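Local coordinates for protein beta-phosphoglucomutase (Clostridium difficile, PDB 4GIB) that probably interconverts beta-D-glucose 1-phosphate and beta-D-glucose 6-phosphate as a magnesium-dependent phosphomutase of the HAD-like superfamily, at residues D32-G35 with T40-Y43; D34-D39 with P119-L124; K165-N168 with P173-F176. All blocks are in the same frame, centred on the assembly; numbering follows the deposited sequence.

Contact 1 of 3, residues D32-G35 with T40-Y43; sequences DLDG and TAYY. With NA (sodium ion), chain D; GLY (glycine), chain H; PO4 (phosphate ion), chain E.
Asp34 OD1 takes two successive backbone N-H groups where the chain enters helix 41-53: Thr40 N donates at 3.0 Å along a nearly straight line (163°), and Ala41 N donates at 3.1 Å with a more bent bond. Both donors come to the same face of the carboxylate, well above its plane, and together they hold this oxygen at the first turn of the helix. With CG anti to the backbone N (chi1 -178°), the carboxylate of Asp34 is carried out to the backbone N-H groups of residues 40 and 41. The other oxygen, OD2, has its strongest partner outside the two segments, in a salt bridge with Lys68.

The main chain of Asp34 faces a different set of partners. Asp34 O binds the sodium ion at 2.5 Å beside Asp32 OD2 at 2.2 Å and water 1, and Glu194 and Asp195 complete the site. Asp34 N donates to O3 of the phosphate ion at 3.1 Å in an almost linear bond (176°); Ser139 and Ala140 hold the same phosphate. Asp32 and Asp34 form the DxD signature of the HAD superfamily, with Asp32 the predicted nucleophile and Asp34 the predicted proton donor and acceptor.

Packing across the contact is close but small. The Thr40 hydroxyl lies across the root of the aspartate, with OG1 3.0 Å from Asp34 CB, while the Ala41 methyl carbon CB sits 3.1 Å from Asp34 OD2. Leu33 turns to helix 144-151.

One residue thus faces two ways, its backbone to metal and phosphate and its carboxylate to residues 40-41 and Lys68. This is consistent with the position of the predicted general acid-base depending on the chain that leads into the cap.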
loop_
_atom_site.group_PDB
_atom_site.type_symbol
_atom_site.label_atom_id
_atom_site.label_comp_id
_atom_site.label_asym_id
_atom_site.label_seq_id
_atom_site.Cartn_x
_atom_site.Cartn_y
_atom_site.Cartn_z
ATOM N N ASP A 32 -3.692 1.879 -1.949
ATOM C CA ASP A 32 -2.367 1.424 -1.556
ATOM C C ASP A 32 -1.787 0.991 -2.892
ATOM O O ASP A 32 -2.540 0.751 -3.846
ATOM C CB ASP A 32 -2.350 0.251 -0.576
ATOM C CG ASP A 32 -0.905 -0.177 -0.214
ATOM O OD1 ASP A 32 0.009 0.679 -0.362
ATOM O OD2 ASP A 32 -0.671 -1.355 0.184
ATOM N N LEU A 33 -0.473 0.874 -2.978
ATOM C CA LEU A 33 0.149 0.491 -4.235
ATOM C C LEU A 33 0.158 -1.040 -4.412
ATOM O O LEU A 33 -0.611 -1.588 -5.211
ATOM C CB LEU A 33 1.559 1.089 -4.322
ATOM C CG LEU A 33 2.367 0.798 -5.591
ATOM C CD1 LEU A 33 1.705 1.408 -6.826
ATOM C CD2 LEU A 33 3.786 1.314 -5.418
ATOM N N ASP A 34 1.020 -1.724 -3.659
ATOM C CA ASP A 34 1.145 -3.196 -3.726
ATOM C C ASP A 34 -0.177 -3.955 -3.520
ATOM O O ASP A 34 -0.867 -3.749 -2.538
ATOM C CB ASP A 34 2.142 -3.653 -2.662
ATOM C CG ASP A 34 2.380 -5.149 -2.674
ATOM O OD1 ASP A 34 2.186 -5.809 -3.738
ATOM O OD2 ASP A 34 2.768 -5.666 -1.593
ATOM N N GLY A 35 -0.526 -4.826 -4.463
ATOM C CA GLY A 35 -1.732 -5.654 -4.351
ATOM C C GLY A 35 -3.058 -4.973 -4.660
ATOM O O GLY A 35 -4.124 -5.587 -4.522
ATOM N N THR A 40 3.959 -5.718 -6.172
ATOM C CA THR A 40 5.365 -5.424 -5.882
ATOM C C THR A 40 5.930 -6.295 -4.748
ATOM O O THR A 40 7.162 -6.355 -4.547
ATOM C CB THR A 40 5.498 -3.994 -5.427
ATOM O OG1 THR A 40 4.714 -3.819 -4.247
ATOM C CG2 THR A 40 5.011 -3.028 -6.518
ATOM N N ALA A 41 5.029 -6.967 -4.022
ATOM C CA ALA A 41 5.381 -7.765 -2.846
ATOM C C ALA A 41 6.414 -8.851 -3.129
ATOM O O ALA A 41 7.351 -9.061 -2.338
ATOM C CB ALA A 41 4.100 -8.382 -2.219
ATOM N N TYR A 42 6.269 -9.534 -4.258
ATOM C CA TYR A 42 7.228 -10.569 -4.584
ATOM C C TYR A 42 8.604 -9.967 -4.892
ATOM O O TYR A 42 9.638 -10.551 -4.531
ATOM C CB TYR A 42 6.751 -11.439 -5.742
ATOM C CG TYR A 42 7.551 -12.710 -5.848
ATOM C CD1 TYR A 42 7.411 -13.713 -4.896
ATOM C CD2 TYR A 42 8.436 -12.921 -6.893
ATOM C CE1 TYR A 42 8.140 -14.891 -4.978
ATOM C CE2 TYR A 42 9.165 -14.102 -6.988
ATOM C CZ TYR A 42 9.006 -15.080 -6.028
ATOM O OH TYR A 42 9.706 -16.251 -6.121
ATOM N N TYR A 43 8.624 -8.799 -5.540
ATOM C CA TYR A 43 9.910 -8.149 -5.866
ATOM C C TYR A 43 10.643 -7.734 -4.592
ATOM O O TYR A 43 11.838 -7.940 -4.477
ATOM C CB TYR A 43 9.723 -6.948 -6.795
ATOM C CG TYR A 43 9.088 -7.283 -8.121
ATOM C CD1 TYR A 43 9.631 -8.265 -8.939
ATOM C CD2 TYR A 43 7.988 -6.570 -8.593
ATOM C CE1 TYR A 43 9.058 -8.581 -10.176
ATOM C CE2 TYR A 43 7.414 -6.868 -9.844
ATOM C CZ TYR A 43 7.958 -7.878 -10.619
ATOM O OH TYR A 43 7.416 -8.198 -11.842
HETATM NA NA NA D . -1.306 -3.440 -0.127
HETATM N N GLY H . 3.656 -13.046 -8.152
HETATM C CA GLY H . 3.873 -14.266 -8.988
HETATM C C GLY H . 4.771 -15.285 -8.310
HETATM O O GLY H . 4.350 -16.401 -7.999
HETATM O OXT GLY H . 5.948 -15.033 -8.043
HETATM P P PO4 E . 3.021 -0.609 -0.173
HETATM O O1 PO4 E . 2.071 -1.726 0.197
HETATM O O2 PO4 E . 4.449 -1.036 0.083
HETATM O O3 PO4 E . 2.876 -0.280 -1.627
HETATM O O4 PO4 E . 2.681 0.587 0.678
HETATM O O HOH W 1 0.533 -3.908 0.910
#

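Contact 2 of 3, residues D34-D39 with P119-L124; sequences DGVITD and PGIESL. With NA (sodium ion), chain D; PO4 (phosphate ion), chain E.
Ile37 and Ile121 bring the two backbones to their nearest approach, 6.4 Å between CA atoms, where the irregular turn 34-37 meets the start of helix 121-130. No hydrogen bond joins the segments; Ile121 carries the contact from its side. Its CG1-CD1 branch lies against the oxygen end of the Val36 carbonyl, with Ile121 CG1 and CD1 each 3.1 Å from Val36 O, close for aliphatic carbons against an oxygen. The other branch, CG2, receives the tip of Ile37, whose CD1 lies 3.6 Å away.

The CB of Ile37 points away from the helix, yet its outer chain comes back: CG1 is anti to the carbonyl carbon (chi1 -57°) and a second bend at chi2 (-59°) places CD1 beside Ile121. The two isoleucines cross at about a right angle, so they meet at methyl groups and not along their lengths. Val36 adds a looser touch, from CG1 to Ile121 CD1 at 4.4 Å.

The turn with its wider pi-type bonding, directly after strand 28-31, corresponds to the squiggle of HAD enzymes; the chain beyond it leads out to the cap, and helix 121-130 is the first helix after the return to the Rossmann-like core. Outgoing and returning chains also pair near here, through backbone bonds of Ile37 with Leu118 and through Thr38 OG1 to Asp116 O.

Gly35 N donates to Thr38 O at 2.8 Å, closing the turn back on the residue that follows it. On the opposing side Gly120 occupies the N-cap, and its O accepts from Leu124 N at 3.1 Å. Phe31 of strand 28-31 touches Val36, Ile37 and Leu124 alike.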
loop_
_atom_site.group_PDB
_atom_site.type_symbol
_atom_site.label_atom_id
_atom_site.label_comp_id
_atom_site.label_asym_id
_atom_site.label_seq_id
_atom_site.Cartn_x
_atom_site.Cartn_y
_atom_site.Cartn_z
ATOM N N ASP A 34 1.020 -1.724 -3.659
ATOM C CA ASP A 34 1.145 -3.196 -3.726
ATOM C C ASP A 34 -0.177 -3.955 -3.520
ATOM O O ASP A 34 -0.867 -3.749 -2.538
ATOM C CB ASP A 34 2.142 -3.653 -2.662
ATOM C CG ASP A 34 2.380 -5.149 -2.674
ATOM O OD1 ASP A 34 2.186 -5.809 -3.738
ATOM O OD2 ASP A 34 2.768 -5.666 -1.593
ATOM N N GLY A 35 -0.526 -4.826 -4.463
ATOM C CA GLY A 35 -1.732 -5.654 -4.351
ATOM C C GLY A 35 -3.058 -4.973 -4.660
ATOM O O GLY A 35 -4.124 -5.587 -4.522
ATOM N N VAL A 36 -3.006 -3.704 -5.060
ATOM C CA VAL A 36 -4.220 -2.983 -5.456
ATOM C C VAL A 36 -3.974 -2.372 -6.828
ATOM O O VAL A 36 -4.707 -2.660 -7.765
ATOM C CB VAL A 36 -4.648 -1.929 -4.417
ATOM C CG1 VAL A 36 -6.021 -1.334 -4.794
ATOM C CG2 VAL A 36 -4.720 -2.553 -3.020
ATOM N N ILE A 37 -2.941 -1.547 -6.954
ATOM C CA ILE A 37 -2.586 -0.956 -8.253
ATOM C C ILE A 37 -1.721 -1.947 -9.064
ATOM O O ILE A 37 -1.923 -2.138 -10.248
ATOM C CB ILE A 37 -1.823 0.368 -8.093
ATOM C CG1 ILE A 37 -2.641 1.371 -7.281
ATOM C CG2 ILE A 37 -1.470 0.957 -9.473
ATOM C CD1 ILE A 37 -3.983 1.699 -7.877
ATOM N N THR A 38 -0.768 -2.584 -8.395
ATOM C CA THR A 38 0.103 -3.548 -9.042
ATOM C C THR A 38 0.785 -4.431 -7.978
ATOM O O THR A 38 0.800 -4.092 -6.802
ATOM C CB THR A 38 1.171 -2.814 -9.890
ATOM O OG1 THR A 38 1.823 -3.728 -10.766
ATOM C CG2 THR A 38 2.187 -2.101 -9.002
ATOM N N ASP A 39 1.367 -5.546 -8.400
ATOM C CA ASP A 39 2.047 -6.443 -7.462
ATOM C C ASP A 39 3.541 -6.153 -7.352
ATOM O O ASP A 39 4.290 -6.310 -8.306
ATOM C CB ASP A 39 1.805 -7.884 -7.867
ATOM C CG ASP A 39 0.334 -8.248 -7.832
ATOM O OD1 ASP A 39 -0.318 -8.055 -6.784
ATOM O OD2 ASP A 39 -0.173 -8.735 -8.854
ATOM N N PRO A 119 -6.034 -6.022 -12.960
ATOM C CA PRO A 119 -7.304 -5.988 -13.701
ATOM C C PRO A 119 -8.367 -5.130 -13.021
ATOM O O PRO A 119 -8.544 -5.229 -11.805
ATOM C CB PRO A 119 -7.753 -7.455 -13.696
ATOM C CG PRO A 119 -6.520 -8.243 -13.490
ATOM C CD PRO A 119 -5.582 -7.399 -12.698
ATOM N N GLY A 120 -9.059 -4.294 -13.802
ATOM C CA GLY A 120 -10.117 -3.424 -13.292
ATOM C C GLY A 120 -9.678 -2.088 -12.702
ATOM O O GLY A 120 -10.502 -1.208 -12.502
ATOM N N ILE A 121 -8.388 -1.906 -12.450
ATOM C CA ILE A 121 -7.904 -0.666 -11.814
ATOM C C ILE A 121 -7.987 0.552 -12.725
ATOM O O ILE A 121 -8.499 1.589 -12.313
ATOM C CB ILE A 121 -6.488 -0.831 -11.279
ATOM C CG1 ILE A 121 -6.474 -1.904 -10.200
ATOM C CG2 ILE A 121 -5.951 0.505 -10.687
ATOM C CD1 ILE A 121 -7.320 -1.544 -8.960
ATOM N N GLU A 122 -7.483 0.441 -13.954
ATOM C CA GLU A 122 -7.586 1.559 -14.901
ATOM C C GLU A 122 -9.012 2.029 -15.071
ATOM O O GLU A 122 -9.275 3.225 -15.084
ATOM C CB GLU A 122 -7.069 1.200 -16.288
ATOM C CG GLU A 122 -5.624 1.410 -16.496
ATOM C CD GLU A 122 -5.268 1.323 -17.968
ATOM O OE1 GLU A 122 -5.465 0.238 -18.568
ATOM O OE2 GLU A 122 -4.785 2.343 -18.519
ATOM N N SER A 123 -9.927 1.086 -15.243
ATOM C CA SER A 123 -11.345 1.422 -15.437
ATOM C C SER A 123 -11.882 2.130 -14.199
ATOM O O SER A 123 -12.634 3.099 -14.305
ATOM C CB SER A 123 -12.153 0.168 -15.747
ATOM O OG SER A 123 -13.534 0.445 -15.732
ATOM N N LEU A 124 -11.484 1.663 -13.021
ATOM C CA LEU A 124 -11.906 2.317 -11.784
ATOM C C LEU A 124 -11.335 3.725 -11.752
ATOM O O LEU A 124 -12.064 4.689 -11.536
ATOM C CB LEU A 124 -11.445 1.553 -10.536
ATOM C CG LEU A 124 -11.969 2.124 -9.207
ATOM C CD1 LEU A 124 -13.509 2.080 -9.172
ATOM C CD2 LEU A 124 -11.400 1.395 -8.019
HETATM NA NA NA D . -1.306 -3.440 -0.127
HETATM P P PO4 E . 3.021 -0.609 -0.173
HETATM O O1 PO4 E . 2.071 -1.726 0.197
HETATM O O2 PO4 E . 4.449 -1.036 0.083
HETATM O O3 PO4 E . 2.876 -0.280 -1.627
HETATM O O4 PO4 E . 2.681 0.587 0.678
HETATM O O HOH W 1 0.533 -3.908 0.910
#

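Contact 3 of 3, residues K165-N168 with P173-F176; sequences KCKN and PEIF
Glu174, in the first turn of helix 174-183, uses both carboxylate oxygens to hold the loop 165-168. Lys167 N donates to Glu174 OE1 at 2.8 Å in an almost straight bond that descends on the carboxylate from above, 61° out of its plane. Asn168 ND2 donates to Glu174 OE2, also at 2.8 Å and nearly straight, on the syn side but tilted from the plane. The donor amide is aimed accurately, since Glu174 OE2 lies in the plane of the Asn168 amide, yet amide and carboxylate are turned 69° against each other. A backbone N-H and a side-chain N-H thus fix the rotation of the same carboxylate.

The aliphatic part of Glu174 passes along Cys166, whose SG lies 3.7 Å from Glu174 CG. That sulfur is anti to the backbone N of Cys166 (chi1 178°), a position from which it also accepts a hydrogen bond from Asn168 N at 3.6 Å, drawing the loop into a compact turn. On the inner side, Ile175 CD1 meets Cys166 CB at 3.8 Å, an apolar touch beneath the polar pair. The long chain of Lys167 runs beside Glu174 for its first atoms only; its end leads away.

Further out, Glu174 N, at the start of the helix, is hydrogen-bonded to His172 ND1. The contact closes the short loop that carries Lys170, predicted to bind substrate and assist phosphoryl transfer, and its place before the helix is as in the lysine motif of HAD enzymes. Ile175 O bonds to Ser138 OG just past strand 134-137, while Pro173 touches Ser205 and Phe176 touches Ala202 and Ile203 of helix 197-205, so the helix start is set between that strand's end and the neighbouring helix.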
loop_
_atom_site.group_PDB
_atom_site.type_symbol
_atom_site.label_atom_id
_atom_site.label_comp_id
_atom_site.label_asym_id
_atom_site.label_seq_id
_atom_site.Cartn_x
_atom_site.Cartn_y
_atom_site.Cartn_z
ATOM N N LYS A 165 8.323 11.022 4.719
ATOM C CA LYS A 165 7.904 11.911 5.817
ATOM C C LYS A 165 6.952 11.241 6.816
ATOM O O LYS A 165 6.591 11.822 7.835
ATOM C CB LYS A 165 7.308 13.191 5.253
ATOM C CG LYS A 165 8.366 13.994 4.470
ATOM C CD LYS A 165 7.871 15.340 3.997
ATOM C CE LYS A 165 6.761 15.219 2.979
ATOM N NZ LYS A 165 6.452 16.544 2.353
ATOM N N CYS A 166 6.565 10.010 6.524
ATOM C CA CYS A 166 5.708 9.243 7.416
ATOM C C CYS A 166 6.549 8.630 8.542
ATOM O O CYS A 166 7.524 7.916 8.286
ATOM C CB CYS A 166 5.022 8.132 6.642
ATOM S SG CYS A 166 3.998 7.102 7.674
ATOM N N LYS A 167 6.141 8.883 9.780
ATOM C CA LYS A 167 6.863 8.404 10.954
ATOM C C LYS A 167 6.273 7.154 11.600
ATOM O O LYS A 167 6.801 6.684 12.610
ATOM C CB LYS A 167 6.919 9.521 11.996
ATOM C CG LYS A 167 7.689 10.756 11.536
ATOM C CD LYS A 167 9.157 10.397 11.294
ATOM C CE LYS A 167 10.012 11.612 10.966
ATOM N NZ LYS A 167 11.419 11.200 10.671
ATOM N N ASN A 168 5.208 6.608 11.020
ATOM C CA ASN A 168 4.524 5.465 11.605
ATOM C C ASN A 168 3.926 4.544 10.550
ATOM O O ASN A 168 3.100 4.947 9.711
ATOM C CB ASN A 168 3.430 5.971 12.547
ATOM C CG ASN A 168 3.998 6.728 13.748
ATOM O OD1 ASN A 168 4.598 6.130 14.631
ATOM N ND2 ASN A 168 3.800 8.046 13.783
ATOM N N PRO A 173 -2.475 4.958 11.326
ATOM C CA PRO A 173 -3.167 5.547 10.171
ATOM C C PRO A 173 -2.464 6.708 9.481
ATOM O O PRO A 173 -3.014 7.276 8.537
ATOM C CB PRO A 173 -4.503 6.003 10.765
ATOM C CG PRO A 173 -4.236 6.258 12.177
ATOM C CD PRO A 173 -3.089 5.349 12.605
ATOM N N GLU A 174 -1.245 7.038 9.907
ATOM C CA GLU A 174 -0.528 8.176 9.346
ATOM C C GLU A 174 -0.533 8.277 7.805
ATOM O O GLU A 174 -1.009 9.275 7.250
ATOM C CB GLU A 174 0.895 8.181 9.891
ATOM C CG GLU A 174 1.737 9.356 9.504
ATOM C CD GLU A 174 2.745 9.716 10.593
ATOM O OE1 GLU A 174 3.792 10.341 10.293
ATOM O OE2 GLU A 174 2.474 9.388 11.774
ATOM N N ILE A 175 -0.061 7.233 7.126
ATOM C CA ILE A 175 0.083 7.271 5.666
ATOM C C ILE A 175 -1.223 7.576 4.926
ATOM O O ILE A 175 -1.193 8.174 3.843
ATOM C CB ILE A 175 0.716 5.947 5.117
ATOM C CG1 ILE A 175 1.426 6.219 3.787
ATOM C CG2 ILE A 175 -0.337 4.805 5.047
ATOM C CD1 ILE A 175 2.613 7.187 3.927
ATOM N N PHE A 176 -2.357 7.158 5.505
ATOM C CA PHE A 176 -3.673 7.439 4.936
ATOM C C PHE A 176 -4.174 8.841 5.291
ATOM O O PHE A 176 -4.818 9.486 4.462
ATOM C CB PHE A 176 -4.685 6.372 5.327
ATOM C CG PHE A 176 -4.547 5.135 4.539
ATOM C CD1 PHE A 176 -5.151 5.038 3.292
ATOM C CD2 PHE A 176 -3.782 4.085 5.002
ATOM C CE1 PHE A 176 -5.010 3.919 2.549
ATOM C CE2 PHE A 176 -3.638 2.958 4.257
ATOM C CZ PHE A 176 -4.250 2.868 3.031
#

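From the N terminus, strand 28-31 delivers the chain to contact 1, which closes the short connection from the two predicted catalytic aspartates and helix 33-37 to helix 41-53, the first leading into the cap. Contact 2 starts from the same turn, sharing Asp34 and Gly35, but spans a far longer excursion: the chain must pass through the cap before 119-124 returns to the core. Segment 40-43 lies inside that span, so contact 1 closes early within contact 2, both starting from helix 33-37. Contact 3 follows in series, about 18 Å between centres from contact 1, shutting the loop 169-172 ahead of helix 174-183. Contacts 2 and 3 lie on opposite sides of the chain's centre.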